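Local coordinates for protein 2-C-methyl-D-erythritol 4-phosphate cytidylyltransferase (Thermus thermophilus HB8, PDB 2PX7) that probably catalyses the transfer of a cytidylyl group from CTP to 2-C-methyl-D-erythritol 4-phosphate in the non-mevalonate route to isoprenoids, at residues A[24-34]-A[62-73]; A[127-136]-A[170-178]. One frame throughout, in Å; residues are numbered along the deposited sequence.

Contact 1: A[24-34]-A[62-73]; sequences MEVSVLIPAAG and FRDAAEVLVALP
Val26 and Glu67 open the pairing of two parallel strands, 27-31 and 67-72: Glu67 N gives a 3.0 Å bond to Val26 O, and Glu67 O takes Val28 N at 2.7 Å, so Glu67 bonds to the residues on both sides of its partner Ser27. The alternation runs on: Leu69 N to Val28 O, Ile30 N to Leu69 O, Ala71 N to Ile30 O at 2.9 Å. Ile30 O carries a second load, Ala32 N reaching it from the opposite face of its plane in the inverse gamma turn centred on Pro31. Ahead of the strands, Glu25 N makes a bent bond to Asp64 O (N-H...O 136°). Ser27 OG donates to the anti lone pair of Glu67 OE1, 2.7 Å away; OE1 also accepts from Ser105 N. Asp64 forms a salt bridge with Arg121, while Met24 CE lies alongside its CB. Val28 holds CG1 anti to N (chi1 176°), which puts that methyl over the Phe62 ring in a CH-pi contact, 4.1 Å from its centroid, and leaves CG2 to Ala65 CB. Strand 108-111 pairs with the far edge of 27-31, strand 85-88 flanks 67-72, helix 121-134 packs on Phe62 and helix 93-103 on Pro31, as in a Rossmann-like nucleotidyltransferase core.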
loop_
_atom_site.group_PDB
_atom_site.type_symbol
_atom_site.label_atom_id
_atom_site.label_comp_id
_atom_site.label_asym_id
_atom_site.label_seq_id
_atom_site.Cartn_x
_atom_site.Cartn_y
_atom_site.Cartn_z
ATOM N N MET A 24 -25.226 5.965 -19.514
ATOM C CA MET A 24 -25.552 6.096 -18.050
ATOM C C MET A 24 -24.448 6.776 -17.216
ATOM O O MET A 24 -24.741 7.356 -16.166
ATOM C CB MET A 24 -25.909 4.743 -17.430
ATOM C CG MET A 24 -26.657 4.866 -16.101
ATOM S SD MET A 24 -26.099 3.739 -14.796
ATOM C CE MET A 24 -24.534 4.491 -14.319
ATOM N N GLU A 25 -23.190 6.667 -17.653
ATOM C CA GLU A 25 -22.128 7.578 -17.194
ATOM C C GLU A 25 -21.635 8.500 -18.327
ATOM O O GLU A 25 -22.425 9.330 -18.778
ATOM C CB GLU A 25 -20.993 6.836 -16.481
ATOM C CG GLU A 25 -21.272 6.508 -15.016
ATOM C CD GLU A 25 -20.076 5.877 -14.317
ATOM O OE1 GLU A 25 -19.317 5.121 -14.956
ATOM O OE2 GLU A 25 -19.894 6.119 -13.118
ATOM N N VAL A 26 -20.354 8.385 -18.750
ATOM C CA VAL A 26 -19.653 9.318 -19.750
ATOM C C VAL A 26 -18.271 8.840 -20.429
ATOM O O VAL A 26 -18.248 7.758 -20.980
ATOM C CB VAL A 26 -19.714 10.844 -19.346
ATOM C CG1 VAL A 26 -20.945 11.504 -19.941
ATOM C CG2 VAL A 26 -19.742 11.058 -17.848
ATOM N N SER A 27 -17.156 9.585 -20.429
ATOM C CA SER A 27 -15.952 9.158 -21.258
ATOM C C SER A 27 -14.647 8.527 -20.604
ATOM O O SER A 27 -13.863 9.217 -19.969
ATOM C CB SER A 27 -15.568 10.307 -22.192
ATOM O OG SER A 27 -14.985 9.864 -23.400
ATOM N N VAL A 28 -14.391 7.233 -20.808
ATOM C CA VAL A 28 -13.330 6.519 -20.068
ATOM C C VAL A 28 -12.085 6.218 -20.923
ATOM O O VAL A 28 -12.192 5.587 -21.978
ATOM C CB VAL A 28 -13.865 5.186 -19.434
ATOM C CG1 VAL A 28 -12.757 4.423 -18.770
ATOM C CG2 VAL A 28 -15.003 5.452 -18.437
ATOM N N LEU A 29 -10.911 6.661 -20.465
ATOM C CA LEU A 29 -9.662 6.426 -21.209
ATOM C C LEU A 29 -8.787 5.432 -20.484
ATOM O O LEU A 29 -8.449 5.647 -19.322
ATOM C CB LEU A 29 -8.887 7.734 -21.462
ATOM C CG LEU A 29 -9.711 8.979 -21.827
ATOM C CD1 LEU A 29 -8.790 10.192 -22.073
ATOM C CD2 LEU A 29 -10.571 8.700 -23.058
ATOM N N ILE A 30 -8.430 4.352 -21.179
ATOM C CA ILE A 30 -7.586 3.285 -20.647
ATOM C C ILE A 30 -6.236 3.198 -21.400
ATOM O O ILE A 30 -6.117 2.452 -22.382
ATOM C CB ILE A 30 -8.324 1.891 -20.693
ATOM C CG1 ILE A 30 -9.758 1.955 -20.108
ATOM C CG2 ILE A 30 -7.452 0.753 -20.125
ATOM C CD1 ILE A 30 -9.916 2.382 -18.596
ATOM N N PRO A 31 -5.208 3.942 -20.932
ATOM C CA PRO A 31 -3.888 3.908 -21.595
ATOM C C PRO A 31 -3.100 2.641 -21.287
ATOM O O PRO A 31 -2.116 2.705 -20.572
ATOM C CB PRO A 31 -3.171 5.135 -21.009
ATOM C CG PRO A 31 -3.780 5.279 -19.595
ATOM C CD PRO A 31 -5.223 4.852 -19.759
ATOM N N ALA A 32 -3.524 1.505 -21.830
ATOM C CA ALA A 32 -2.901 0.203 -21.545
ATOM C C ALA A 32 -1.858 -0.244 -22.586
ATOM O O ALA A 32 -1.968 -1.338 -23.158
ATOM C CB ALA A 32 -3.983 -0.861 -21.413
ATOM N N ALA A 33 -0.839 0.564 -22.839
ATOM C CA ALA A 33 0.120 0.165 -23.874
ATOM C C ALA A 33 1.467 -0.415 -23.365
ATOM O O ALA A 33 2.394 -0.681 -24.157
ATOM C CB ALA A 33 0.300 1.270 -24.905
ATOM N N GLY A 34 1.554 -0.659 -22.054
ATOM C CA GLY A 34 2.740 -1.282 -21.456
ATOM C C GLY A 34 2.939 -2.696 -21.953
ATOM O O GLY A 34 1.969 -3.418 -22.155
ATOM N N PHE A 62 -16.107 -0.318 -15.668
ATOM C CA PHE A 62 -16.641 0.859 -16.339
ATOM C C PHE A 62 -17.769 0.531 -17.339
ATOM O O PHE A 62 -17.966 1.247 -18.321
ATOM C CB PHE A 62 -15.491 1.628 -17.027
ATOM C CG PHE A 62 -14.478 2.193 -16.065
ATOM C CD1 PHE A 62 -14.743 3.355 -15.359
ATOM C CD2 PHE A 62 -13.265 1.553 -15.858
ATOM C CE1 PHE A 62 -13.801 3.880 -14.470
ATOM C CE2 PHE A 62 -12.331 2.072 -14.971
ATOM C CZ PHE A 62 -12.601 3.237 -14.275
ATOM N N ARG A 63 -18.534 -0.529 -17.082
ATOM C CA ARG A 63 -19.499 -0.999 -18.085
ATOM C C ARG A 63 -20.709 -0.073 -18.260
ATOM O O ARG A 63 -21.381 -0.104 -19.281
ATOM C CB ARG A 63 -19.896 -2.467 -17.845
ATOM C CG ARG A 63 -20.972 -2.729 -16.806
ATOM C CD ARG A 63 -21.297 -4.237 -16.794
ATOM N NE ARG A 63 -20.910 -4.887 -15.538
ATOM C CZ ARG A 63 -20.344 -6.090 -15.430
ATOM N NH1 ARG A 63 -20.043 -6.809 -16.515
ATOM N NH2 ARG A 63 -20.051 -6.568 -14.220
ATOM N N ASP A 64 -20.941 0.780 -17.273
ATOM C CA ASP A 64 -21.985 1.791 -17.332
ATOM C C ASP A 64 -21.581 3.092 -18.042
ATOM O O ASP A 64 -22.421 3.983 -18.214
ATOM C CB ASP A 64 -22.461 2.108 -15.910
ATOM C CG ASP A 64 -23.258 0.971 -15.300
ATOM O OD1 ASP A 64 -24.032 0.326 -16.048
ATOM O OD2 ASP A 64 -23.111 0.724 -14.079
ATOM N N ALA A 65 -20.308 3.202 -18.440
ATOM C CA ALA A 65 -19.799 4.405 -19.120
ATOM C C ALA A 65 -20.294 4.498 -20.553
ATOM O O ALA A 65 -20.368 3.488 -21.252
ATOM C CB ALA A 65 -18.273 4.443 -19.086
ATOM N N ALA A 66 -20.597 5.716 -20.993
ATOM C CA ALA A 66 -21.107 5.936 -22.348
ATOM C C ALA A 66 -20.072 5.587 -23.438
ATOM O O ALA A 66 -20.437 5.146 -24.523
ATOM C CB ALA A 66 -21.632 7.371 -22.510
ATOM N N GLU A 67 -18.784 5.760 -23.126
ATOM C CA GLU A 67 -17.692 5.538 -24.089
ATOM C C GLU A 67 -16.419 5.070 -23.364
ATOM O O GLU A 67 -15.963 5.716 -22.411
ATOM C CB GLU A 67 -17.429 6.838 -24.861
ATOM C CG GLU A 67 -16.273 6.796 -25.855
ATOM C CD GLU A 67 -16.055 8.139 -26.551
ATOM O OE1 GLU A 67 -15.661 9.124 -25.884
ATOM O OE2 GLU A 67 -16.264 8.201 -27.784
ATOM N N VAL A 68 -15.881 3.931 -23.788
ATOM C CA VAL A 68 -14.606 3.425 -23.287
ATOM C C VAL A 68 -13.607 3.383 -24.456
ATOM O O VAL A 68 -13.881 2.789 -25.511
ATOM C CB VAL A 68 -14.725 2.031 -22.623
ATOM C CG1 VAL A 68 -13.384 1.595 -22.015
ATOM C CG2 VAL A 68 -15.842 2.004 -21.550
ATOM N N LEU A 69 -12.465 4.036 -24.261
ATOM C CA LEU A 69 -11.404 4.093 -25.270
ATOM C C LEU A 69 -10.150 3.481 -24.682
ATOM O O LEU A 69 -9.720 3.855 -23.586
ATOM C CB LEU A 69 -11.152 5.543 -25.683
ATOM C CG LEU A 69 -12.321 6.296 -26.333
ATOM C CD1 LEU A 69 -12.134 7.788 -26.220
ATOM C CD2 LEU A 69 -12.474 5.912 -27.815
ATOM N N VAL A 70 -9.577 2.530 -25.409
ATOM C CA VAL A 70 -8.457 1.729 -24.926
ATOM C C VAL A 70 -7.267 1.852 -25.871
ATOM O O VAL A 70 -7.423 1.754 -27.094
ATOM C CB VAL A 70 -8.843 0.230 -24.798
ATOM C CG1 VAL A 70 -7.654 -0.613 -24.283
ATOM C CG2 VAL A 70 -10.065 0.060 -23.889
ATOM N N ALA A 71 -6.086 2.054 -25.293
ATOM C CA ALA A 71 -4.841 2.084 -26.040
ATOM C C ALA A 71 -4.112 0.768 -25.856
ATOM O O ALA A 71 -3.956 0.299 -24.722
ATOM C CB ALA A 71 -3.969 3.231 -25.576
ATOM N N LEU A 72 -3.672 0.163 -26.960
ATOM C CA LEU A 72 -2.907 -1.071 -26.879
ATOM C C LEU A 72 -1.561 -0.935 -27.592
ATOM O O LEU A 72 -1.426 -0.117 -28.502
ATOM C CB LEU A 72 -3.709 -2.248 -27.460
ATOM C CG LEU A 72 -4.942 -2.715 -26.682
ATOM C CD1 LEU A 72 -5.649 -3.820 -27.447
ATOM C CD2 LEU A 72 -4.573 -3.174 -25.259
ATOM N N PRO A 73 -0.561 -1.744 -27.197
ATOM C CA PRO A 73 0.719 -1.570 -27.877
ATOM C C PRO A 73 0.559 -1.880 -29.380
ATOM O O PRO A 73 -0.238 -2.750 -29.732
ATOM C CB PRO A 73 1.636 -2.594 -27.196
ATOM C CG PRO A 73 0.927 -2.990 -25.919
ATOM C CD PRO A 73 -0.532 -2.838 -26.208
#

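Contact 2: A[127-136]-A[170-178]; sequences VLEAAQRSGA and PQGFFTALL
With chi1 at -61°, Phe174 sets CG beside its own backbone N and swings the ring back against the end of helix 121-134, where it lies over Gly135, though the modelled closeness there is doubtful. Val127 instead turns CG1 anti to its N (chi1 173°), which brings that methyl to 3.3 Å from Pro170 O and also close to Gly172 N. The Phe174 rim meets carbonyls of the helix's last turn: Gln132 O stands at the edge in the ring plane, 3.5 Å from CE1, and Ala131 O is near the same carbon. One hydrogen bond joins the segments, Phe174 N to Gly135 O at 3.0 Å, and its donor sits well above the carbonyl plane. Leu177 CD2 also touches that oxygen, at 3.3 Å. Cutting the Phe174 ring back to an alanine is likely to leave the Ala131 and Gln132 carbonyls without their aromatic neighbour and open a gap beside the helix end. Ala136 and Phe173 form an antiparallel non-hydrogen-bonded pair, with Ala136 CB 3.7 Å from Phe173 CD1; Ala131 CB rests on the backbone of Gly172, 3.6 Å from its C. Both glycines are needed for this fit: a CB on Gly172 would collide with Ala131 CB, and at the phi and psi of Gly135 one would jam against Ser134 O. Val127 packs on Leu110 of strand 108-111, and Phe173 and Leu177 on Val199 of helix 195-201. Chemically, the contact is close apolar packing against backbone, with one backbone bond between the segments, from Phe174 N to the loop carbonyl of Gly135, at the point where the helix gives way to strand 136-142.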
loop_
_atom_site.group_PDB
_atom_site.type_symbol
_atom_site.label_atom_id
_atom_site.label_comp_id
_atom_site.label_asym_id
_atom_site.label_seq_id
_atom_site.Cartn_x
_atom_site.Cartn_y
_atom_site.Cartn_z
ATOM N N VAL A 127 -15.208 9.397 -7.751
ATOM C CA VAL A 127 -14.270 10.153 -8.579
ATOM C C VAL A 127 -15.056 11.014 -9.566
ATOM O O VAL A 127 -14.834 12.225 -9.649
ATOM C CB VAL A 127 -13.258 9.236 -9.314
ATOM C CG1 VAL A 127 -12.411 10.070 -10.312
ATOM C CG2 VAL A 127 -12.373 8.525 -8.306
ATOM N N LEU A 128 -15.991 10.388 -10.276
ATOM C CA LEU A 128 -16.832 11.087 -11.246
ATOM C C LEU A 128 -17.611 12.259 -10.640
ATOM O O LEU A 128 -17.588 13.375 -11.173
ATOM C CB LEU A 128 -17.790 10.102 -11.932
ATOM C CG LEU A 128 -18.644 10.645 -13.084
ATOM C CD1 LEU A 128 -17.831 10.762 -14.338
ATOM C CD2 LEU A 128 -19.841 9.747 -13.347
ATOM N N GLU A 129 -18.312 11.990 -9.537
ATOM C CA GLU A 129 -19.072 13.005 -8.806
ATOM C C GLU A 129 -18.231 14.242 -8.496
ATOM O O GLU A 129 -18.666 15.364 -8.761
ATOM C CB GLU A 129 -19.632 12.414 -7.500
ATOM C CG GLU A 129 -20.786 13.211 -6.876
ATOM C CD GLU A 129 -20.326 14.365 -6.010
ATOM O OE1 GLU A 129 -19.275 14.242 -5.328
ATOM O OE2 GLU A 129 -21.028 15.404 -6.003
ATOM N N ALA A 130 -17.032 14.041 -7.939
ATOM C CA ALA A 130 -16.143 15.164 -7.625
ATOM C C ALA A 130 -15.593 15.836 -8.887
ATOM O O ALA A 130 -15.417 17.056 -8.928
ATOM C CB ALA A 130 -15.009 14.717 -6.700
ATOM N N ALA A 131 -15.344 15.053 -9.933
ATOM C CA ALA A 131 -14.844 15.619 -11.201
ATOM C C ALA A 131 -15.907 16.516 -11.865
ATOM O O ALA A 131 -15.570 17.563 -12.419
ATOM C CB ALA A 131 -14.391 14.519 -12.155
ATOM N N GLN A 132 -17.178 16.110 -11.777
ATOM C CA GLN A 132 -18.315 16.893 -12.317
ATOM C C GLN A 132 -18.404 18.292 -11.727
ATOM O O GLN A 132 -18.791 19.239 -12.414
ATOM C CB GLN A 132 -19.649 16.161 -12.089
ATOM C CG GLN A 132 -19.827 14.921 -12.955
ATOM C CD GLN A 132 -20.969 13.999 -12.506
ATOM O OE1 GLN A 132 -21.394 14.014 -11.344
ATOM N NE2 GLN A 132 -21.445 13.168 -13.429
ATOM N N ARG A 133 -18.041 18.415 -10.454
ATOM C CA ARG A 133 -18.144 19.679 -9.742
ATOM C C ARG A 133 -16.858 20.476 -9.862
ATOM O O ARG A 133 -16.885 21.689 -10.080
ATOM C CB ARG A 133 -18.433 19.426 -8.249
ATOM C CG ARG A 133 -19.861 18.932 -7.933
ATOM C CD ARG A 133 -20.028 18.477 -6.447
ATOM N NE ARG A 133 -18.875 18.806 -5.611
ATOM C CZ ARG A 133 -18.131 17.916 -4.953
ATOM N NH1 ARG A 133 -18.421 16.619 -4.990
ATOM N NH2 ARG A 133 -17.089 18.329 -4.239
ATOM N N SER A 134 -15.733 19.786 -9.716
ATOM C CA SER A 134 -14.453 20.450 -9.514
ATOM C C SER A 134 -13.605 20.524 -10.784
ATOM O O SER A 134 -12.678 21.328 -10.858
ATOM C CB SER A 134 -13.658 19.750 -8.414
ATOM O OG SER A 134 -13.091 18.545 -8.925
ATOM N N GLY A 135 -13.907 19.676 -11.758
ATOM C CA GLY A 135 -13.137 19.638 -12.986
ATOM C C GLY A 135 -11.862 18.834 -12.940
ATOM O O GLY A 135 -11.272 18.582 -13.969
ATOM N N ALA A 136 -11.418 18.449 -11.747
ATOM C CA ALA A 136 -10.199 17.643 -11.587
ATOM C C ALA A 136 -10.279 16.972 -10.231
ATOM O O ALA A 136 -10.318 17.666 -9.234
ATOM C CB ALA A 136 -8.931 18.523 -11.669
ATOM N N PRO A 170 -9.303 5.609 -10.875
ATOM C CA PRO A 170 -9.390 6.575 -11.983
ATOM C C PRO A 170 -9.216 8.024 -11.532
ATOM O O PRO A 170 -9.615 8.388 -10.413
ATOM C CB PRO A 170 -10.804 6.352 -12.539
ATOM C CG PRO A 170 -11.598 5.814 -11.380
ATOM C CD PRO A 170 -10.609 4.981 -10.580
ATOM N N GLN A 171 -8.614 8.840 -12.405
ATOM C CA GLN A 171 -8.577 10.292 -12.214
ATOM C C GLN A 171 -9.571 10.961 -13.166
ATOM O O GLN A 171 -9.630 10.615 -14.352
ATOM C CB GLN A 171 -7.149 10.819 -12.412
ATOM C CG GLN A 171 -6.092 10.015 -11.617
ATOM C CD GLN A 171 -4.759 10.684 -11.520
ATOM O OE1 GLN A 171 -4.449 11.645 -12.254
ATOM N NE2 GLN A 171 -3.951 10.216 -10.566
ATOM N N GLY A 172 -10.353 11.912 -12.650
ATOM C CA GLY A 172 -11.481 12.486 -13.383
ATOM C C GLY A 172 -11.239 13.943 -13.716
ATOM O O GLY A 172 -10.716 14.680 -12.908
ATOM N N PHE A 173 -11.612 14.359 -14.921
ATOM C CA PHE A 173 -11.345 15.733 -15.361
ATOM C C PHE A 173 -12.438 16.183 -16.305
ATOM O O PHE A 173 -13.047 15.342 -16.980
ATOM C CB PHE A 173 -9.986 15.816 -16.096
ATOM C CG PHE A 173 -8.815 15.306 -15.285
ATOM C CD1 PHE A 173 -8.190 16.124 -14.352
ATOM C CD2 PHE A 173 -8.340 14.022 -15.467
ATOM C CE1 PHE A 173 -7.110 15.651 -13.574
ATOM C CE2 PHE A 173 -7.270 13.531 -14.711
ATOM C CZ PHE A 173 -6.661 14.353 -13.747
ATOM N N PHE A 174 -12.680 17.495 -16.366
ATOM C CA PHE A 174 -13.306 18.060 -17.571
ATOM C C PHE A 174 -12.377 17.721 -18.745
ATOM O O PHE A 174 -11.169 17.953 -18.680
ATOM C CB PHE A 174 -13.483 19.585 -17.471
ATOM C CG PHE A 174 -14.377 20.039 -16.326
ATOM C CD1 PHE A 174 -15.429 19.232 -15.861
ATOM C CD2 PHE A 174 -14.193 21.290 -15.741
ATOM C CE1 PHE A 174 -16.257 19.668 -14.824
ATOM C CE2 PHE A 174 -15.011 21.728 -14.682
ATOM C CZ PHE A 174 -16.043 20.920 -14.239
ATOM N N THR A 175 -12.934 17.157 -19.813
ATOM C CA THR A 175 -12.157 16.779 -21.016
ATOM C C THR A 175 -11.368 17.965 -21.585
ATOM O O THR A 175 -10.187 17.832 -21.915
ATOM C CB THR A 175 -13.096 16.203 -22.087
ATOM O OG1 THR A 175 -13.935 15.218 -21.469
ATOM C CG2 THR A 175 -12.310 15.562 -23.234
ATOM N N ALA A 176 -12.018 19.115 -21.662
ATOM C CA ALA A 176 -11.397 20.354 -22.152
ATOM C C ALA A 176 -10.191 20.787 -21.305
ATOM O O ALA A 176 -9.215 21.344 -21.813
ATOM C CB ALA A 176 -12.424 21.463 -22.167
ATOM N N LEU A 177 -10.270 20.546 -20.001
ATOM C CA LEU A 177 -9.180 20.913 -19.119
ATOM C C LEU A 177 -7.985 19.981 -19.346
ATOM O O LEU A 177 -6.851 20.438 -19.443
ATOM C CB LEU A 177 -9.642 20.881 -17.656
ATOM C CG LEU A 177 -8.561 21.077 -16.593
ATOM C CD1 LEU A 177 -7.924 22.499 -16.658
ATOM C CD2 LEU A 177 -9.157 20.798 -15.228
ATOM N N LEU A 178 -8.242 18.679 -19.424
ATOM C CA LEU A 178 -7.164 17.724 -19.674
ATOM C C LEU A 178 -6.486 17.944 -21.052
ATOM O O LEU A 178 -5.272 17.780 -21.195
ATOM C CB LEU A 178 -7.646 16.268 -19.481
ATOM C CG LEU A 178 -6.513 15.223 -19.424
ATOM C CD1 LEU A 178 -5.528 15.547 -18.267
ATOM C CD2 LEU A 178 -7.048 13.797 -19.299
#

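In the fold
Both contacts belong to the same mixed sheet but use it differently. Contact 1 joins two adjacent parallel strands and rests on repeated backbone bonds; its strand part is buried, while its ends run out to exposed residues, and Gly34 lies near Lys44, predicted to stabilise the transition state. Contact 2 is more buried, smaller and mostly apolar, setting a helix and the following chain against strand 165-174, with one hydrogen bond across. Strand 108-111 lies between 27-31 and 165-174 in the sheet. The two contacts also touch directly: Phe62 CZ packs on Pro170 CB at 4.0 Å, and Leu128 meets Glu25 and Val26.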